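Local coordinates for protein alkaline serine protease (Pseudoalteromonas sp., PDB 1Y9Z) that probably cleaves peptide bonds in other proteins as a cold-adapted, subtilisin-like serine protease whose alpha/beta domain carries an inserted beta-barrel domain, at residues A[127-132]-A[371-376]; A[155-160]-A[366-371]. All blocks are in the same frame, centred on the assembly; numbering follows the deposited sequence.

Contact 1: residues A[127-132]-A[371-376]; sequences TMSLGG and ATPHVS. With PMS (phenylmethanesulfonic acid), chain H.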
ATOM      1  N   THR A 127      -1.163  -4.684 -14.640  1.00  8.00           N
ATOM      2  CA  THR A 127      -1.309  -3.747 -13.541  1.00  9.37           C
ATOM      3  C   THR A 127      -0.224  -2.673 -13.612  1.00  9.16           C
ATOM      4  O   THR A 127       0.969  -2.968 -13.748  1.00  9.29           O
ATOM      5  CB  THR A 127      -1.300  -4.517 -12.191  1.00  9.85           C
ATOM      6  OG1 THR A 127      -1.652  -3.632 -11.124  1.00  8.05           O
ATOM      7  CG2 THR A 127       0.062  -5.141 -11.926  1.00  9.64           C
ATOM      8  N   MET A 128      -0.658  -1.420 -13.531  1.00  9.49           N
ATOM      9  CA  MET A 128       0.241  -0.284 -13.654  1.00  9.18           C
ATOM     10  C   MET A 128       0.122   0.725 -12.519  1.00  8.79           C
ATOM     11  O   MET A 128      -0.755   1.593 -12.526  1.00  8.91           O
ATOM     12  CB  MET A 128      -0.023   0.397 -15.001  1.00  9.48           C
ATOM     13  CG  MET A 128       0.123  -0.568 -16.175  1.00 10.12           C
ATOM     14  SD  MET A 128      -0.526   0.008 -17.763  1.00  9.92           S
ATOM     15  CE  MET A 128      -2.264  -0.338 -17.564  1.00 11.45           C
ATOM     16  N   SER A 129       1.007   0.598 -11.535  1.00  9.40           N
ATOM     17  CA  SER A 129       1.028   1.517 -10.404  1.00  9.21           C
ATOM     18  C   SER A 129       1.922   2.673 -10.812  1.00 11.13           C
ATOM     19  O   SER A 129       2.990   2.896 -10.240  1.00 11.45           O
ATOM     20  CB  SER A 129       1.577   0.821  -9.158  1.00 10.36           C
ATOM     21  OG  SER A 129       0.625  -0.085  -8.631  1.00  9.35           O
ATOM     22  N   LEU A 130       1.467   3.400 -11.826  1.00 10.61           N
ATOM     23  CA  LEU A 130       2.199   4.527 -12.376  1.00 10.68           C
ATOM     24  C   LEU A 130       1.220   5.442 -13.092  1.00 10.10           C
ATOM     25  O   LEU A 130       0.096   5.044 -13.396  1.00  9.97           O
ATOM     26  CB  LEU A 130       3.262   4.020 -13.359  1.00 11.78           C
ATOM     27  CG  LEU A 130       2.779   3.159 -14.533  1.00 12.08           C
ATOM     28  CD1 LEU A 130       2.318   4.055 -15.677  1.00 14.41           C
ATOM     29  CD2 LEU A 130       3.909   2.263 -15.012  1.00 15.21           C
ATOM     30  N   GLY A 131       1.651   6.668 -13.361  1.00 11.06           N
ATOM     31  CA  GLY A 131       0.780   7.601 -14.045  1.00 11.65           C
ATOM     32  C   GLY A 131       1.476   8.869 -14.482  1.00 11.47           C
ATOM     33  O   GLY A 131       2.487   9.274 -13.905  1.00 14.13           O
ATOM     34  N   GLY A 132       0.923   9.482 -15.523  1.00 10.73           N
ATOM     35  CA  GLY A 132       1.448  10.723 -16.056  1.00  9.98           C
ATOM     36  C   GLY A 132       0.272  11.643 -16.323  1.00  9.59           C
ATOM     37  O   GLY A 132      -0.869  11.192 -16.395  1.00  9.36           O
ATOM     38  N   ALA A 371      -2.808   0.579  -3.553  1.00  8.45           N
ATOM     39  CA  ALA A 371      -4.182   0.104  -3.663  1.00  8.64           C
ATOM     40  C   ALA A 371      -4.335  -0.698  -4.955  1.00  7.94           C
ATOM     41  O   ALA A 371      -5.017  -1.726  -4.991  1.00  9.51           O
ATOM     42  CB  ALA A 371      -5.143   1.293  -3.668  1.00  9.46           C
ATOM     43  N   THR A 372      -3.678  -0.227  -6.010  1.00  8.38           N
ATOM     44  CA  THR A 372      -3.744  -0.867  -7.315  1.00  8.68           C
ATOM     45  C   THR A 372      -3.451  -2.374  -7.305  1.00  9.15           C
ATOM     46  O   THR A 372      -4.244  -3.153  -7.829  1.00  8.71           O
ATOM     47  CB  THR A 372      -2.827  -0.125  -8.314  1.00 10.16           C
ATOM     48  OG1 THR A 372      -3.311   1.218  -8.474  1.00  9.64           O
ATOM     49  CG2 THR A 372      -2.831  -0.806  -9.675  1.00 10.10           C
ATOM     50  N   PRO A 373      -2.319  -2.811  -6.716  1.00  9.23           N
ATOM     51  CA  PRO A 373      -2.036  -4.252  -6.699  1.00  8.29           C
ATOM     52  C   PRO A 373      -3.052  -5.068  -5.899  1.00  9.08           C
ATOM     53  O   PRO A 373      -3.207  -6.269  -6.132  1.00  9.10           O
ATOM     54  CB  PRO A 373      -0.617  -4.329  -6.126  1.00  9.09           C
ATOM     55  CG  PRO A 373      -0.492  -3.076  -5.317  1.00  7.93           C
ATOM     56  CD  PRO A 373      -1.172  -2.051  -6.193  1.00  8.30           C
ATOM     57  N   HIS A 374      -3.737  -4.434  -4.949  1.00  8.83           N
ATOM     58  CA  HIS A 374      -4.760  -5.158  -4.198  1.00  9.14           C
ATOM     59  C   HIS A 374      -5.881  -5.460  -5.187  1.00  9.03           C
ATOM     60  O   HIS A 374      -6.420  -6.565  -5.222  1.00  9.94           O
ATOM     61  CB  HIS A 374      -5.329  -4.319  -3.046  1.00  8.88           C
ATOM     62  CG  HIS A 374      -4.462  -4.279  -1.825  1.00  9.45           C
ATOM     63  ND1 HIS A 374      -3.495  -3.318  -1.627  1.00  9.19           N
ATOM     64  CD2 HIS A 374      -4.431  -5.074  -0.729  1.00 10.62           C
ATOM     65  CE1 HIS A 374      -2.907  -3.520  -0.461  1.00  9.99           C
ATOM     66  NE2 HIS A 374      -3.457  -4.579   0.105  1.00 10.02           N
ATOM     67  N   VAL A 375      -6.221  -4.466  -6.002  1.00  8.61           N
ATOM     68  CA  VAL A 375      -7.285  -4.612  -6.988  1.00  8.89           C
ATOM     69  C   VAL A 375      -6.924  -5.571  -8.119  1.00  8.31           C
ATOM     70  O   VAL A 375      -7.718  -6.443  -8.471  1.00  8.63           O
ATOM     71  CB  VAL A 375      -7.681  -3.227  -7.576  1.00  8.67           C
ATOM     72  CG1 VAL A 375      -8.680  -3.396  -8.712  1.00 10.38           C
ATOM     73  CG2 VAL A 375      -8.285  -2.360  -6.480  1.00 10.38           C
ATOM     74  N   SER A 376      -5.731  -5.426  -8.688  1.00  8.87           N
ATOM     75  CA  SER A 376      -5.324  -6.307  -9.775  1.00  8.91           C
ATOM     76  C   SER A 376      -5.048  -7.719  -9.265  1.00  8.98           C
ATOM     77  O   SER A 376      -5.281  -8.695  -9.975  1.00  8.47           O
ATOM     78  CB  SER A 376      -4.094  -5.743 -10.501  1.00 10.45           C
ATOM     79  OG  SER A 376      -2.990  -5.589  -9.630  1.00  9.33           O
TER
HETATM   80  C   PMS H 601       2.999   6.514  -7.844  1.00 26.89           C
HETATM   81  S   PMS H 601       1.442   5.597  -7.942  1.00 23.22           S
HETATM   82  C1  PMS H 601       3.794   6.537  -9.174  1.00 29.13           C
HETATM   83  C2  PMS H 601       3.548   7.620 -10.094  1.00 30.04           C
HETATM   84  C3  PMS H 601       4.261   7.680 -11.333  1.00 30.45           C
HETATM   85  C4  PMS H 601       5.218   6.628 -11.612  1.00 31.23           C
HETATM   86  C5  PMS H 601       5.465   5.562 -10.713  1.00 29.68           C
HETATM   87  C6  PMS H 601       4.776   5.460  -9.463  1.00 30.20           C
HETATM   88  O2S PMS H 601       0.881   5.826  -9.269  1.00 25.77           O
HETATM   89  O1S PMS H 601       0.532   6.072  -6.927  1.00 25.19           O

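Contact 2: residues A[155-160]-A[366-371]; sequences AAAGNA and NGTSMA. With PMS (phenylmethanesulfonic acid), chain H.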
ATOM      1  N   ALA A 155      -4.891   0.552 -13.199  1.00  7.90           N
ATOM      2  CA  ALA A 155      -3.851   1.524 -12.874  1.00  8.23           C
ATOM      3  C   ALA A 155      -4.216   2.465 -11.730  1.00  7.71           C
ATOM      4  O   ALA A 155      -5.389   2.631 -11.387  1.00  9.04           O
ATOM      5  CB  ALA A 155      -3.499   2.334 -14.119  1.00  8.12           C
ATOM      6  N   ALA A 156      -3.193   3.101 -11.167  1.00  7.70           N
ATOM      7  CA  ALA A 156      -3.343   4.019 -10.039  1.00  8.75           C
ATOM      8  C   ALA A 156      -3.872   5.401 -10.412  1.00  8.34           C
ATOM      9  O   ALA A 156      -3.425   6.009 -11.382  1.00  8.91           O
ATOM     10  CB  ALA A 156      -2.007   4.161  -9.319  1.00  8.74           C
ATOM     11  N   ALA A 157      -4.810   5.902  -9.612  1.00  7.92           N
ATOM     12  CA  ALA A 157      -5.399   7.214  -9.864  1.00  7.88           C
ATOM     13  C   ALA A 157      -4.431   8.372  -9.625  1.00  8.58           C
ATOM     14  O   ALA A 157      -4.610   9.452 -10.183  1.00  8.73           O
ATOM     15  CB  ALA A 157      -6.643   7.396  -9.008  1.00  8.97           C
ATOM     16  N   GLY A 158      -3.410   8.154  -8.803  1.00  8.41           N
ATOM     17  CA  GLY A 158      -2.448   9.212  -8.523  1.00  7.77           C
ATOM     18  C   GLY A 158      -2.565   9.769  -7.115  1.00  8.20           C
ATOM     19  O   GLY A 158      -3.638   9.713  -6.509  1.00  8.84           O
ATOM     20  N   ASN A 159      -1.471  10.331  -6.602  1.00 10.01           N
ATOM     21  CA  ASN A 159      -1.454  10.864  -5.241  1.00  9.68           C
ATOM     22  C   ASN A 159      -1.306  12.376  -5.123  1.00  9.80           C
ATOM     23  O   ASN A 159      -0.865  12.866  -4.082  1.00 10.01           O
ATOM     24  CB  ASN A 159      -0.322  10.212  -4.444  1.00 10.54           C
ATOM     25  CG  ASN A 159      -0.251   8.714  -4.647  1.00  9.84           C
ATOM     26  OD1 ASN A 159      -1.267   8.023  -4.630  1.00  9.83           O
ATOM     27  ND2 ASN A 159       0.962   8.201  -4.827  1.00 13.90           N
ATOM     28  N   ALA A 160      -1.692  13.113  -6.161  1.00  9.69           N
ATOM     29  CA  ALA A 160      -1.557  14.569  -6.150  1.00 11.02           C
ATOM     30  C   ALA A 160      -2.559  15.318  -5.269  1.00 10.89           C
ATOM     31  O   ALA A 160      -2.457  16.538  -5.109  1.00 12.11           O
ATOM     32  CB  ALA A 160      -1.618  15.100  -7.575  1.00 11.56           C
ATOM     33  N   ASN A 366       2.556   4.276   1.367  1.00  9.73           N
ATOM     34  CA  ASN A 366       1.242   4.897   1.171  1.00 10.13           C
ATOM     35  C   ASN A 366       1.120   5.192  -0.318  1.00 10.46           C
ATOM     36  O   ASN A 366       2.112   5.527  -0.965  1.00 11.04           O
ATOM     37  CB  ASN A 366       1.134   6.260   1.862  1.00 10.31           C
ATOM     38  CG  ASN A 366       1.383   6.209   3.345  1.00 10.47           C
ATOM     39  OD1 ASN A 366       1.764   7.219   3.939  1.00 12.95           O
ATOM     40  ND2 ASN A 366       1.155   5.060   3.960  1.00  8.77           N
ATOM     41  N   GLY A 367      -0.090   5.099  -0.859  1.00  9.96           N
ATOM     42  CA  GLY A 367      -0.262   5.437  -2.259  1.00 10.13           C
ATOM     43  C   GLY A 367      -1.330   4.698  -3.028  1.00  9.28           C
ATOM     44  O   GLY A 367      -1.724   3.590  -2.664  1.00  9.63           O
ATOM     45  N   THR A 368      -1.823   5.327  -4.093  1.00 10.01           N
ATOM     46  CA  THR A 368      -2.811   4.679  -4.939  1.00  9.92           C
ATOM     47  C   THR A 368      -2.076   3.537  -5.641  1.00  9.58           C
ATOM     48  O   THR A 368      -2.697   2.598  -6.129  1.00  8.91           O
ATOM     49  CB  THR A 368      -3.415   5.653  -5.989  1.00  9.28           C
ATOM     50  OG1 THR A 368      -2.369   6.329  -6.698  1.00  8.94           O
ATOM     51  CG2 THR A 368      -4.311   6.670  -5.308  1.00  9.91           C
ATOM     52  N   SER A 369      -0.744   3.622  -5.669  1.00 10.66           N
ATOM     53  CA  SER A 369       0.090   2.591  -6.281  1.00 11.83           C
ATOM     54  C   SER A 369       0.087   1.333  -5.423  1.00  9.57           C
ATOM     55  O   SER A 369       0.473   0.267  -5.893  1.00  9.95           O
ATOM     56  CB  SER A 369       1.361   3.328  -6.546  1.00 16.45           C
ATOM     57  OG  SER A 369       1.603   4.062  -7.637  1.00 21.18           O
ATOM     58  N   MET A 370      -0.328   1.473  -4.162  1.00  8.95           N
ATOM     59  CA  MET A 370      -0.408   0.350  -3.226  1.00  8.58           C
ATOM     60  C   MET A 370      -1.808  -0.260  -3.296  1.00  8.20           C
ATOM     61  O   MET A 370      -1.986  -1.464  -3.113  1.00  9.23           O
ATOM     62  CB  MET A 370      -0.122   0.817  -1.791  1.00  8.45           C
ATOM     63  CG  MET A 370       1.358   0.952  -1.427  1.00  9.46           C
ATOM     64  SD  MET A 370       2.323   2.115  -2.425  1.00 10.20           S
ATOM     65  CE  MET A 370       3.037   1.008  -3.619  1.00 12.50           C
ATOM     66  N   ALA A 371      -2.808   0.579  -3.553  1.00  8.45           N
ATOM     67  CA  ALA A 371      -4.182   0.104  -3.663  1.00  8.64           C
ATOM     68  C   ALA A 371      -4.335  -0.698  -4.955  1.00  7.94           C
ATOM     69  O   ALA A 371      -5.017  -1.726  -4.991  1.00  9.51           O
ATOM     70  CB  ALA A 371      -5.143   1.293  -3.668  1.00  9.46           C
TER
HETATM   71  C   PMS H 601       2.999   6.514  -7.844  1.00 26.89           C
HETATM   72  S   PMS H 601       1.442   5.597  -7.942  1.00 23.22           S
HETATM   73  C1  PMS H 601       3.794   6.537  -9.174  1.00 29.13           C
HETATM   74  C2  PMS H 601       3.548   7.620 -10.094  1.00 30.04           C
HETATM   75  C3  PMS H 601       4.261   7.680 -11.333  1.00 30.45           C
HETATM   76  C4  PMS H 601       5.218   6.628 -11.612  1.00 31.23           C
HETATM   77  C5  PMS H 601       5.465   5.562 -10.713  1.00 29.68           C
HETATM   78  C6  PMS H 601       4.776   5.460  -9.463  1.00 30.20           C
HETATM   79  O2S PMS H 601       0.881   5.826  -9.269  1.00 25.77           O
HETATM   80  O1S PMS H 601       0.532   6.072  -6.927  1.00 25.19           O

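Contact 1: residues A[127-132]-A[371-376]
Thr127 lies over Ser376 and Ser129 over Thr372, with CA atoms 6.1 and 6.2 Å apart, so the end of strand 125-128 follows the helix for about one turn before 130-132 leaves it. The hydroxyls of Thr127 and Ser376 meet alongside each other, OG1 to OG 2.8 Å, in a hydrogen bond that either could donate. Behind them the carbons are pressed together, with Thr127 CB 3.5 Å from Ser376 CB. The methyl of Thr372, its CG2 anti to the backbone N, points between the hydroxyls of Thr127 and Ser129, 3.4 Å from Thr127 OG1. The OG1 of Thr372 turns back to the carbonyl of Thr368 in its own helix.

Ser129 OG rests against Thr372 CB (3.5 Å) and Pro373 CD (3.6 Å), but its hydrogen bond goes to Ser369 O. Pro373 has no N-H for that carbonyl, and the strand hydroxyl takes the missing donor's place. Ser129 O comes within 3.2 Å of C6 of the inhibitor ring, and Ser129 to Gly131 line its pocket, consistent with the substrate-binding segment of subtilases. The contact thus shows how hydroxyls can join a strand end to a proline-kinked helix in a buried interface.

Contact 2: residues A[155-160]-A[366-371]
Ala156 sits over Thr368, their CA atoms 5.2 Å apart, and the chain from 156 to 159 leaves its strand to curl round the start of the helix, whose N-cap position is Gly367. Thr368 is the hub. Its OG1, set between the backbone N and the carbonyl carbon (chi1 51°), receives the N-H of Gly158 at 3.0 Å along a bent path. The same hydroxyl lies 2.9 Å from Asn159 OD1 and also within reach of sulfonyl O1S of the inhibitor, and which of the two takes its proton is not settled.

The side chains of Asn159 and Thr368 run past each other in opposite directions. This brings OD1 of the asparagine to the helix start, where Thr368 N donates to it at 2.8 Å, nearly straight (169°) and tilted 17° from the carbonyl plane. With OD1 held there, ND2 is turned to O1S at 3.0 Å, a weak bond. Ser369 OG is bonded covalently to the sulfur, 1.6 Å, and Ala156 CB lies 3.3 Å from the other sulfonyl oxygen, O2S.

The sulfonylated Ser369 corresponds to the subtilase nucleophile, and Asn159 to the oxyanion-hole asparagine of that family. Thr368 itself reaches the inhibitor, and by holding OD1 it also fixes the rotation of the asparagine amide, probably readying ND2 for the negative oxygen of a tetrahedral intermediate.

From the N terminus, the chain passes through 127-132, then helix 137-148, and reaches 155-160 on the neighbouring parallel strand, where Met128 O and Ala156 N pair at 3.2 Å. It then adds strands 174-180 and 196-201 to the same sheet and makes a long excursion through the whole second sheet before returning at 366-371. Contact 2 closes this inner loop of 205 intervening residues; contact 1, closed one helical turn later, encloses it, so the two nest without crossing. They share Ala371 and use successive parts of helix 368-385. Together they tie two adjacent strands of the central sheet to that helix, and both border the bound inhibitor, bringing distant parts of the sequence into one active site.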